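Local coordinates for protein beta-mannosidase (Trichoderma harzianum, PDB 4CVU) that probably hydrolyses terminal beta-linked mannose residues from mannosides and oligosaccharides, as a fungal beta-mannosidase of glycoside hydrolase family 2, at residues Trp200-Ala205 with Pro715-Leu720; Met418-Ser423 with Ala592-Phe597; Asp571-Asp576 with Leu704-Asn709. All blocks are in the same frame, centred on the assembly; numbering follows the deposited sequence.

In the fold
From the N terminus, the chain reaches 200-205 in the galactose-binding-like domain, and interaction 1 closes a loop of about 510 residues by joining it to 715-720, beyond strand 702-705. Everything else happens inside that loop. Interaction 2 leads from strand 418-421 to strand 592-595; before it is complete the chain has already entered interaction 3 at 571-576, whose partner 704-709 follows later, so these two cross. Both belong to the (beta/alpha)8 barrel expected of this family and share neighbours, for strands 570-572 and 592-595 run side by side. Interaction 1 ties the N-terminal domain to that barrel, where Trp200 and Trp202 touch Trp422 of interaction 2 and Trp717 touches Phe597 and Tyr575.

Interaction 1. Residues Trp200-Ala205 with Pro715-Leu720; sequences WDWGPA and PTWAGL
Two irregular loops join the galactose-binding-like domain to the barrel domain here, Asp201 and Trp202 coming from the first and Thr716 and Trp717 from the loop that follows barrel strand 702-705. The indole of Trp717 reaches across with the far edge of its six-membered ring. Its CG lies anti to the carbonyl carbon (chi1 -54°), which turns the ring toward Asp201, and Asp201 O meets that edge close to the ring plane, 3.4 Å from Trp717 CZ3. The Asp201 carboxylate instead lies above the rim, OD2 3.5 Å from Trp717 CH2, with carboxylate and ring planes 43° apart. A large flat ring suits this place because its slightly positive C-H edge can face the carbonyl oxygen of Asp201 while its polar end turns away: Trp717 NE1 is hydrogen-bonded to Tyr575 OH. Trp202 stands almost perpendicular to Trp717, planes at 88°, and its CD1 touches Trp717 CZ3 at 3.8 Å, an oblique meeting of two rings. Nearer the backbone, Trp202 CB packs on Thr716 CG2, also at 3.8 Å. Threonine serves twice here: while its methyl faces the tryptophan, its OG1 accepts from Ala718 N at 2.8 Å in an ST turn and is also bonded to Asp710. Beyond the contact, Trp200 lies over one face of Trp202, and both indoles meet Trp422 edge-to-face. One water spans the two backbones, donating to Asp201 O at 2.9 Å and to Pro715 O at 2.8 Å; both of its protons are thus spent on carbonyl oxygens. The chemistry is therefore mostly apolar and weakly polar, an aromatic junction between domains in which a single water supplies the hydrogen-bonded link and no direct bond between the two loops is needed.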
loop_
_atom_site.group_PDB
_atom_site.type_symbol
_atom_site.label_atom_id
_atom_site.label_comp_id
_atom_site.label_asym_id
_atom_site.label_seq_id
_atom_site.Cartn_x
_atom_site.Cartn_y
_atom_site.Cartn_z
ATOM N N TRP A 200 -0.825 -21.413 -9.356
ATOM C CA TRP A 200 -1.346 -21.664 -10.723
ATOM C C TRP A 200 -1.006 -20.428 -11.552
ATOM O O TRP A 200 -0.443 -19.428 -11.035
ATOM C CB TRP A 200 -2.860 -22.000 -10.710
ATOM C CG TRP A 200 -3.328 -23.066 -11.764
ATOM C CD1 TRP A 200 -3.850 -22.822 -12.983
ATOM C CD2 TRP A 200 -3.291 -24.506 -11.630
ATOM N NE1 TRP A 200 -4.129 -24.001 -13.648
ATOM C CE2 TRP A 200 -3.789 -25.049 -12.840
ATOM C CE3 TRP A 200 -2.867 -25.373 -10.631
ATOM C CZ2 TRP A 200 -3.889 -26.419 -13.065
ATOM C CZ3 TRP A 200 -2.989 -26.763 -10.841
ATOM C CH2 TRP A 200 -3.505 -27.266 -12.067
ATOM N N ASP A 201 -1.339 -20.478 -12.842
ATOM C CA ASP A 201 -1.035 -19.392 -13.737
ATOM C C ASP A 201 -1.971 -18.187 -13.586
ATOM O O ASP A 201 -1.805 -17.236 -14.311
ATOM C CB ASP A 201 -0.936 -19.847 -15.221
ATOM C CG ASP A 201 -2.186 -20.498 -15.753
ATOM O OD1 ASP A 201 -3.237 -20.584 -15.071
ATOM O OD2 ASP A 201 -2.128 -20.934 -16.933
ATOM N N TRP A 202 -2.860 -18.198 -12.592
ATOM C CA TRP A 202 -3.624 -17.034 -12.204
ATOM C C TRP A 202 -3.614 -16.790 -10.694
ATOM O O TRP A 202 -4.374 -15.980 -10.256
ATOM C CB TRP A 202 -5.105 -17.118 -12.645
ATOM C CG TRP A 202 -5.652 -18.489 -12.645
ATOM C CD1 TRP A 202 -5.915 -19.262 -13.761
ATOM C CD2 TRP A 202 -5.932 -19.303 -11.518
ATOM N NE1 TRP A 202 -6.356 -20.496 -13.378
ATOM C CE2 TRP A 202 -6.384 -20.539 -12.003
ATOM C CE3 TRP A 202 -5.857 -19.109 -10.121
ATOM C CZ2 TRP A 202 -6.738 -21.572 -11.155
ATOM C CZ3 TRP A 202 -6.238 -20.109 -9.305
ATOM C CH2 TRP A 202 -6.675 -21.328 -9.791
ATOM N N GLY A 203 -2.815 -17.493 -9.927
ATOM C CA GLY A 203 -2.897 -17.397 -8.433
ATOM C C GLY A 203 -1.604 -17.738 -7.753
ATOM O O GLY A 203 -0.665 -18.277 -8.396
ATOM N N PRO A 204 -1.498 -17.376 -6.449
ATOM C CA PRO A 204 -0.299 -17.542 -5.630
ATOM C C PRO A 204 -0.196 -18.949 -5.047
ATOM O O PRO A 204 -1.133 -19.799 -5.213
ATOM C CB PRO A 204 -0.513 -16.512 -4.490
ATOM C CG PRO A 204 -2.002 -16.493 -4.314
ATOM C CD PRO A 204 -2.599 -16.736 -5.693
ATOM N N ALA A 205 0.913 -19.212 -4.367
ATOM C CA ALA A 205 1.186 -20.521 -3.823
ATOM C C ALA A 205 1.443 -20.452 -2.343
ATOM O O ALA A 205 2.613 -20.581 -1.926
ATOM C CB ALA A 205 2.411 -21.109 -4.505
ATOM N N PRO A 715 -2.916 -9.747 -13.269
ATOM C CA PRO A 715 -3.442 -9.881 -14.634
ATOM C C PRO A 715 -3.812 -11.318 -14.931
ATOM O O PRO A 715 -2.972 -12.207 -14.801
ATOM C CB PRO A 715 -2.312 -9.393 -15.509
ATOM C CG PRO A 715 -1.108 -9.500 -14.712
ATOM C CD PRO A 715 -1.475 -9.484 -13.254
ATOM N N THR A 716 -5.081 -11.553 -15.273
ATOM C CA THR A 716 -5.560 -12.913 -15.601
ATOM C C THR A 716 -6.664 -12.966 -16.656
ATOM O O THR A 716 -7.061 -11.962 -17.261
ATOM C CB THR A 716 -6.190 -13.579 -14.354
ATOM O OG1 THR A 716 -7.521 -13.064 -14.230
ATOM C CG2 THR A 716 -5.366 -13.340 -13.006
ATOM N N TRP A 717 -7.241 -14.133 -16.817
ATOM C CA TRP A 717 -8.381 -14.342 -17.724
ATOM C C TRP A 717 -9.756 -13.973 -17.086
ATOM O O TRP A 717 -10.801 -14.121 -17.733
ATOM C CB TRP A 717 -8.418 -15.799 -18.216
ATOM C CG TRP A 717 -7.174 -16.347 -18.854
ATOM C CD1 TRP A 717 -6.986 -16.574 -20.210
ATOM C CD2 TRP A 717 -5.979 -16.840 -18.214
ATOM N NE1 TRP A 717 -5.750 -17.065 -20.438
ATOM C CE2 TRP A 717 -5.106 -17.269 -19.246
ATOM C CE3 TRP A 717 -5.537 -16.904 -16.890
ATOM C CZ2 TRP A 717 -3.819 -17.742 -18.989
ATOM C CZ3 TRP A 717 -4.266 -17.392 -16.628
ATOM C CH2 TRP A 717 -3.406 -17.806 -17.681
ATOM N N ALA A 718 -9.765 -13.509 -15.823
ATOM C CA ALA A 718 -11.005 -13.242 -15.122
ATOM C C ALA A 718 -11.825 -12.148 -15.759
ATOM O O ALA A 718 -11.275 -11.250 -16.435
ATOM C CB ALA A 718 -10.697 -12.870 -13.651
ATOM N N GLY A 719 -13.155 -12.248 -15.607
ATOM C CA GLY A 719 -14.070 -11.189 -15.923
ATOM C C GLY A 719 -14.443 -10.435 -14.634
ATOM O O GLY A 719 -14.831 -9.308 -14.707
ATOM N N LEU A 720 -14.343 -11.088 -13.508
ATOM C CA LEU A 720 -14.673 -10.476 -12.182
ATOM C C LEU A 720 -13.419 -10.504 -11.345
ATOM O O LEU A 720 -12.823 -11.552 -11.145
ATOM C CB LEU A 720 -15.758 -11.261 -11.481
ATOM C CG LEU A 720 -17.064 -11.586 -12.235
ATOM C CD1 LEU A 720 -17.949 -12.431 -11.342
ATOM C CD2 LEU A 720 -17.809 -10.373 -12.739
HETATM O O HOH W 1 -1.780 -14.428 -13.582
#

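Interaction 2. Residues Met418-Ser423 with Ala592-Phe597; sequences MLRVWS and ANEFGF
Arg420 and Glu594 face each other with their flat groups almost aligned, guanidinium and carboxylate planes only 19° apart. They are nevertheless displaced from a common plane. NH1 of Arg420 donates to Glu594 OE2 at 3.0 Å with an angle of 154° at the hydrogen, arriving from above the carboxylate, 36° out of its plane. It is a one-pronged salt bridge, since Arg420 NH2 stays 3.9 Å from Glu594 OE2. Arg420 gets there by being stretched: CG is anti to the backbone N and the chain runs extended to NE, carrying the charge from strand 418-421 toward strand 592-595. The flank of Glu594 takes part too, its CG lying 3.5 Å from Arg420 NH1. Asn593 approaches differently, setting its ND2 over one guanidinium face, toward the rim, 3.8 Å from Arg420 NH1. Arginine suits the place because its planar head can serve several acceptors at once: NE pairs with Glu446 in a salt bridge, NH1 also donates to Asn388, and NH2 to Asn488. A leucine in its place would probably leave Glu594 OE2 and Glu446 without their cationic mate, with Glu594 then held mainly through OE1. That other oxygen of Glu594 is hydrogen-bonded to Tyr573 OH. The site lies toward the C-terminal ends of the barrel strands, where enzymes of this family have their active sites. With partners on both of its oxygens, the buried Glu594 carboxylate is restrained from turning, and the arginine is itself oriented by a second shell of carboxylate and amide oxygens.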
loop_
_atom_site.group_PDB
_atom_site.type_symbol
_atom_site.label_atom_id
_atom_site.label_comp_id
_atom_site.label_asym_id
_atom_site.label_seq_id
_atom_site.Cartn_x
_atom_site.Cartn_y
_atom_site.Cartn_z
ATOM N N MET A 418 -25.017 -21.786 -16.264
ATOM C CA MET A 418 -24.063 -22.814 -15.852
ATOM C C MET A 418 -22.725 -22.203 -15.445
ATOM O O MET A 418 -22.295 -21.194 -16.030
ATOM C CB MET A 418 -23.823 -23.816 -17.021
ATOM C CG MET A 418 -22.958 -25.005 -16.659
ATOM S SD MET A 418 -22.776 -26.169 -18.054
ATOM C CE MET A 418 -24.208 -27.197 -17.847
ATOM N N LEU A 419 -22.125 -22.794 -14.403
ATOM C CA LEU A 419 -20.720 -22.673 -14.093
ATOM C C LEU A 419 -20.062 -24.037 -14.150
ATOM O O LEU A 419 -20.622 -25.053 -13.674
ATOM C CB LEU A 419 -20.473 -22.045 -12.689
ATOM C CG LEU A 419 -21.012 -20.650 -12.448
ATOM C CD1 LEU A 419 -20.966 -20.288 -10.964
ATOM C CD2 LEU A 419 -20.252 -19.623 -13.240
ATOM N N ARG A 420 -18.842 -24.080 -14.680
ATOM C CA ARG A 420 -17.997 -25.223 -14.496
ATOM C C ARG A 420 -17.140 -25.019 -13.279
ATOM O O ARG A 420 -16.323 -24.103 -13.268
ATOM C CB ARG A 420 -17.085 -25.443 -15.698
ATOM C CG ARG A 420 -15.945 -26.385 -15.380
ATOM C CD ARG A 420 -15.364 -26.935 -16.663
ATOM N NE ARG A 420 -14.191 -27.770 -16.416
ATOM C CZ ARG A 420 -12.948 -27.530 -16.829
ATOM N NH1 ARG A 420 -12.622 -26.443 -17.514
ATOM N NH2 ARG A 420 -12.004 -28.405 -16.546
ATOM N N VAL A 421 -17.321 -25.871 -12.277
ATOM C CA VAL A 421 -16.545 -25.826 -11.057
ATOM C C VAL A 421 -15.231 -26.578 -11.320
ATOM O O VAL A 421 -15.135 -27.792 -11.180
ATOM C CB VAL A 421 -17.303 -26.394 -9.840
ATOM C CG1 VAL A 421 -16.521 -26.151 -8.557
ATOM C CG2 VAL A 421 -18.657 -25.765 -9.722
ATOM N N TRP A 422 -14.228 -25.791 -11.692
ATOM C CA TRP A 422 -12.953 -26.224 -12.196
ATOM C C TRP A 422 -12.139 -27.036 -11.192
ATOM O O TRP A 422 -12.092 -26.696 -10.020
ATOM C CB TRP A 422 -12.166 -24.956 -12.603
ATOM C CG TRP A 422 -10.736 -25.225 -13.008
ATOM C CD1 TRP A 422 -10.310 -25.631 -14.247
ATOM C CD2 TRP A 422 -9.575 -25.121 -12.194
ATOM N NE1 TRP A 422 -8.939 -25.753 -14.254
ATOM C CE2 TRP A 422 -8.466 -25.461 -13.001
ATOM C CE3 TRP A 422 -9.354 -24.797 -10.844
ATOM C CZ2 TRP A 422 -7.154 -25.486 -12.505
ATOM C CZ3 TRP A 422 -8.061 -24.803 -10.358
ATOM C CH2 TRP A 422 -6.975 -25.156 -11.179
ATOM N N SER A 423 -11.487 -28.100 -11.656
ATOM C CA SER A 423 -10.529 -28.846 -10.802
ATOM C C SER A 423 -9.110 -28.412 -11.168
ATOM O O SER A 423 -8.806 -28.312 -12.355
ATOM C CB SER A 423 -10.708 -30.372 -10.966
ATOM O OG SER A 423 -10.568 -30.784 -12.345
ATOM N N ALA A 592 -18.036 -25.385 -26.043
ATOM C CA ALA A 592 -16.782 -24.718 -25.795
ATOM C C ALA A 592 -16.706 -24.548 -24.289
ATOM O O ALA A 592 -17.450 -23.758 -23.742
ATOM C CB ALA A 592 -16.776 -23.368 -26.490
ATOM N N ASN A 593 -15.876 -25.351 -23.629
ATOM C CA ASN A 593 -15.823 -25.373 -22.169
ATOM C C ASN A 593 -14.762 -24.476 -21.554
ATOM O O ASN A 593 -14.769 -24.255 -20.327
ATOM C CB ASN A 593 -15.671 -26.817 -21.669
ATOM C CG ASN A 593 -14.256 -27.334 -21.741
ATOM O OD1 ASN A 593 -13.556 -27.102 -22.699
ATOM N ND2 ASN A 593 -13.846 -28.097 -20.726
ATOM N N GLU A 594 -13.858 -23.993 -22.417
ATOM C CA GLU A 594 -12.699 -23.137 -22.060
ATOM C C GLU A 594 -12.235 -22.283 -23.220
ATOM O O GLU A 594 -11.943 -22.794 -24.317
ATOM C CB GLU A 594 -11.466 -23.972 -21.685
ATOM C CG GLU A 594 -11.527 -24.752 -20.418
ATOM C CD GLU A 594 -10.168 -25.242 -19.920
ATOM O OE1 GLU A 594 -9.157 -24.553 -20.142
ATOM O OE2 GLU A 594 -10.101 -26.294 -19.197
ATOM N N PHE A 595 -12.091 -20.990 -22.964
ATOM C CA PHE A 595 -11.447 -20.081 -23.932
ATOM C C PHE A 595 -11.158 -18.737 -23.309
ATOM O O PHE A 595 -11.925 -18.254 -22.456
ATOM C CB PHE A 595 -12.283 -19.914 -25.206
ATOM C CG PHE A 595 -13.692 -19.442 -24.955
ATOM C CD1 PHE A 595 -14.703 -20.351 -24.597
ATOM C CD2 PHE A 595 -14.024 -18.100 -25.103
ATOM C CE1 PHE A 595 -16.004 -19.909 -24.380
ATOM C CE2 PHE A 595 -15.324 -17.654 -24.877
ATOM C CZ PHE A 595 -16.313 -18.560 -24.537
ATOM N N GLY A 596 -10.031 -18.141 -23.693
ATOM C CA GLY A 596 -9.682 -16.800 -23.162
ATOM C C GLY A 596 -8.339 -16.205 -23.523
ATOM O O GLY A 596 -7.583 -16.757 -24.343
ATOM N N PHE A 597 -8.109 -15.012 -22.966
ATOM C CA PHE A 597 -6.917 -14.175 -23.137
ATOM C C PHE A 597 -6.853 -13.400 -21.800
ATOM O O PHE A 597 -7.915 -13.092 -21.297
ATOM C CB PHE A 597 -7.152 -13.191 -24.244
ATOM C CG PHE A 597 -5.898 -12.654 -24.882
ATOM C CD1 PHE A 597 -5.277 -11.550 -24.411
ATOM C CD2 PHE A 597 -5.346 -13.313 -25.996
ATOM C CE1 PHE A 597 -4.121 -11.066 -24.995
ATOM C CE2 PHE A 597 -4.229 -12.842 -26.593
ATOM C CZ PHE A 597 -3.596 -11.724 -26.120
#

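Interaction 3. Residues Asp571-Asp576 with Leu704-Asn709; sequences DFYNYD and LYWQLN. With CD (cadmium ion), chain B.
Tyr573 and Trp706 make an aromatic contact in which the tyrosine turns its edge toward the indole face, an offset edge-to-face pair with planes at 71° and 5.9 Å between the centroids of the phenol ring and the five-membered ring. The closest touch comes from the hydroxyl: Tyr573 OH lies 3.2 Å from Trp706 CG, and Trp706 CB is equally near it. Trp706 holds CG anti to its own N (chi1 -172°), which extends the indole toward the tyrosine. Apolar packing adds Tyr573 CZ against Trp706 CB at 4.1 Å. Tyrosine suits the spot because its edge packs on Trp706 CB and CG while its OH is hydrogen-bonded to Glu594 OE1. Hydrogen bonds then shape each segment separately. Trp706 NE1 reaches Gln707 OE1 at 2.7 Å but strongly bent, so weakly, whereas Gln707 NE2 donates almost straight to Asn709 O at 2.8 Å. The peptide between Trp706 and Gln707 is cis, a feature well known after the last barrel strand in clan GH-A hydrolases. Asn574 OD1 accepts from Asp576 N at 3.0 Å, closing an Asx turn. Metal coordination lies apart: Asp571 OD1 binds a cadmium ion at 2.2 Å and two waters also bind it; a partly exposed carboxylate is a ready ligand for such an ion. In the fold, strand 592-595 runs parallel to strand 570-572 and is bonded on its other side through Ala592 to Leu704 and through Phe595 to Trp706. The contact thus lies at the ends of strands 570-572 and 702-705, with Trp422 and Trp717 edge-to-face to Trp706 and Glu594 beside Tyr573, while helix 664-692 backs the neighbouring Phe572.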
loop_
_atom_site.group_PDB
_atom_site.type_symbol
_atom_site.label_atom_id
_atom_site.label_comp_id
_atom_site.label_asym_id
_atom_site.label_seq_id
_atom_site.Cartn_x
_atom_site.Cartn_y
_atom_site.Cartn_z
ATOM N N ASP A 571 -11.285 -26.232 -26.506
ATOM C CA ASP A 571 -10.553 -25.094 -25.879
ATOM C C ASP A 571 -10.091 -24.055 -26.923
ATOM O O ASP A 571 -10.004 -24.322 -28.128
ATOM C CB ASP A 571 -9.296 -25.598 -25.213
ATOM C CG ASP A 571 -8.318 -26.163 -26.208
ATOM O OD1 ASP A 571 -8.638 -27.158 -26.858
ATOM O OD2 ASP A 571 -7.204 -25.619 -26.355
ATOM N N PHE A 572 -9.764 -22.858 -26.491
ATOM C CA PHE A 572 -9.132 -21.951 -27.427
ATOM C C PHE A 572 -8.289 -20.969 -26.690
ATOM O O PHE A 572 -8.791 -20.077 -26.001
ATOM C CB PHE A 572 -10.127 -21.229 -28.372
ATOM C CG PHE A 572 -9.474 -20.698 -29.611
ATOM C CD1 PHE A 572 -8.806 -21.561 -30.474
ATOM C CD2 PHE A 572 -9.450 -19.355 -29.879
ATOM C CE1 PHE A 572 -8.170 -21.088 -31.601
ATOM C CE2 PHE A 572 -8.805 -18.863 -31.009
ATOM C CZ PHE A 572 -8.171 -19.738 -31.882
ATOM N N TYR A 573 -6.983 -21.166 -26.821
ATOM C CA TYR A 573 -6.045 -20.262 -26.209
ATOM C C TYR A 573 -4.978 -19.890 -27.211
ATOM O O TYR A 573 -3.790 -19.967 -26.918
ATOM C CB TYR A 573 -5.430 -20.919 -24.988
ATOM C CG TYR A 573 -6.386 -21.185 -23.857
ATOM C CD1 TYR A 573 -6.817 -20.157 -23.022
ATOM C CD2 TYR A 573 -6.801 -22.485 -23.574
ATOM C CE1 TYR A 573 -7.644 -20.414 -21.949
ATOM C CE2 TYR A 573 -7.638 -22.749 -22.517
ATOM C CZ TYR A 573 -8.056 -21.709 -21.706
ATOM O OH TYR A 573 -8.881 -22.024 -20.656
ATOM N N ASN A 574 -5.382 -19.474 -28.392
ATOM C CA ASN A 574 -4.424 -18.959 -29.349
ATOM C C ASN A 574 -4.024 -17.523 -28.961
ATOM O O ASN A 574 -4.855 -16.625 -28.935
ATOM C CB ASN A 574 -5.031 -19.045 -30.749
ATOM C CG ASN A 574 -4.029 -18.779 -31.835
ATOM O OD1 ASN A 574 -3.113 -17.971 -31.674
ATOM N ND2 ASN A 574 -4.211 -19.457 -32.977
ATOM N N TYR A 575 -2.740 -17.323 -28.643
ATOM C CA TYR A 575 -2.227 -16.047 -28.121
ATOM C C TYR A 575 -1.534 -15.212 -29.222
ATOM O O TYR A 575 -0.930 -14.152 -28.974
ATOM C CB TYR A 575 -1.305 -16.304 -26.926
ATOM C CG TYR A 575 -2.018 -16.893 -25.710
ATOM C CD1 TYR A 575 -2.914 -16.126 -24.982
ATOM C CD2 TYR A 575 -1.790 -18.195 -25.292
ATOM C CE1 TYR A 575 -3.588 -16.631 -23.891
ATOM C CE2 TYR A 575 -2.456 -18.720 -24.194
ATOM C CZ TYR A 575 -3.363 -17.924 -23.484
ATOM O OH TYR A 575 -4.054 -18.395 -22.390
ATOM N N ASP A 576 -1.670 -15.673 -30.457
ATOM C CA ASP A 576 -1.221 -14.939 -31.608
ATOM C C ASP A 576 -2.252 -13.867 -31.954
ATOM O O ASP A 576 -3.280 -14.173 -32.566
ATOM C CB ASP A 576 -1.043 -15.908 -32.787
ATOM C CG ASP A 576 -0.623 -15.217 -34.074
ATOM O OD1 ASP A 576 -0.435 -13.987 -34.105
ATOM O OD2 ASP A 576 -0.495 -15.945 -35.093
ATOM N N LEU A 704 -18.679 -21.766 -22.188
ATOM C CA LEU A 704 -18.177 -21.445 -20.825
ATOM C C LEU A 704 -16.823 -20.785 -20.937
ATOM O O LEU A 704 -15.794 -21.447 -21.107
ATOM C CB LEU A 704 -18.075 -22.710 -19.957
ATOM C CG LEU A 704 -19.300 -23.618 -19.861
ATOM C CD1 LEU A 704 -19.014 -24.887 -19.066
ATOM C CD2 LEU A 704 -20.499 -22.906 -19.285
ATOM N N TYR A 705 -16.792 -19.473 -20.865
ATOM C CA TYR A 705 -15.516 -18.786 -21.009
ATOM C C TYR A 705 -14.560 -19.016 -19.827
ATOM O O TYR A 705 -14.969 -19.304 -18.679
ATOM C CB TYR A 705 -15.723 -17.307 -21.350
ATOM C CG TYR A 705 -16.244 -16.368 -20.241
ATOM C CD1 TYR A 705 -15.429 -15.977 -19.194
ATOM C CD2 TYR A 705 -17.533 -15.834 -20.298
ATOM C CE1 TYR A 705 -15.893 -15.076 -18.219
ATOM C CE2 TYR A 705 -17.996 -14.943 -19.337
ATOM C CZ TYR A 705 -17.176 -14.567 -18.303
ATOM O OH TYR A 705 -17.625 -13.677 -17.330
ATOM N N TRP A 706 -13.274 -18.910 -20.136
ATOM C CA TRP A 706 -12.209 -18.979 -19.132
ATOM C C TRP A 706 -11.780 -17.544 -18.829
ATOM O O TRP A 706 -11.234 -16.880 -19.714
ATOM C CB TRP A 706 -11.006 -19.830 -19.637
ATOM C CG TRP A 706 -10.079 -19.990 -18.493
ATOM C CD1 TRP A 706 -9.116 -19.131 -18.119
ATOM C CD2 TRP A 706 -10.162 -20.975 -17.452
ATOM N NE1 TRP A 706 -8.552 -19.513 -16.946
ATOM C CE2 TRP A 706 -9.175 -20.656 -16.509
ATOM C CE3 TRP A 706 -10.944 -22.109 -17.255
ATOM C CZ2 TRP A 706 -8.953 -21.410 -15.397
ATOM C CZ3 TRP A 706 -10.737 -22.869 -16.125
ATOM C CH2 TRP A 706 -9.744 -22.512 -15.199
ATOM N N GLN A 707 -11.981 -16.996 -17.622
ATOM C CA GLN A 707 -12.498 -17.629 -16.431
ATOM C C GLN A 707 -13.416 -16.596 -15.790
ATOM O O GLN A 707 -13.352 -15.407 -16.132
ATOM C CB GLN A 707 -11.368 -17.971 -15.445
ATOM C CG GLN A 707 -10.533 -16.778 -15.016
ATOM C CD GLN A 707 -9.188 -17.128 -14.408
ATOM O OE1 GLN A 707 -8.266 -17.514 -15.113
ATOM N NE2 GLN A 707 -9.057 -16.959 -13.090
ATOM N N LEU A 708 -14.310 -17.043 -14.916
ATOM C CA LEU A 708 -15.274 -16.125 -14.362
ATOM C C LEU A 708 -14.537 -15.129 -13.518
ATOM O O LEU A 708 -14.733 -13.919 -13.658
ATOM C CB LEU A 708 -16.323 -16.863 -13.505
ATOM C CG LEU A 708 -17.202 -15.967 -12.581
ATOM C CD1 LEU A 708 -18.193 -15.174 -13.381
ATOM C CD2 LEU A 708 -17.969 -16.817 -11.625
ATOM N N ASN A 709 -13.697 -15.647 -12.615
ATOM C CA ASN A 709 -13.329 -14.882 -11.423
ATOM C C ASN A 709 -11.850 -14.971 -11.036
ATOM O O ASN A 709 -11.137 -15.861 -11.530
ATOM C CB ASN A 709 -14.214 -15.316 -10.253
ATOM C CG ASN A 709 -13.960 -16.752 -9.835
ATOM O OD1 ASN A 709 -13.982 -17.659 -10.666
ATOM N ND2 ASN A 709 -13.716 -16.972 -8.543
HETATM CD CD CD B . -7.742 -27.777 -28.749
HETATM O O HOH W 2 -6.846 -28.474 -31.070
HETATM O O HOH W 3 -10.390 -28.254 -29.440
#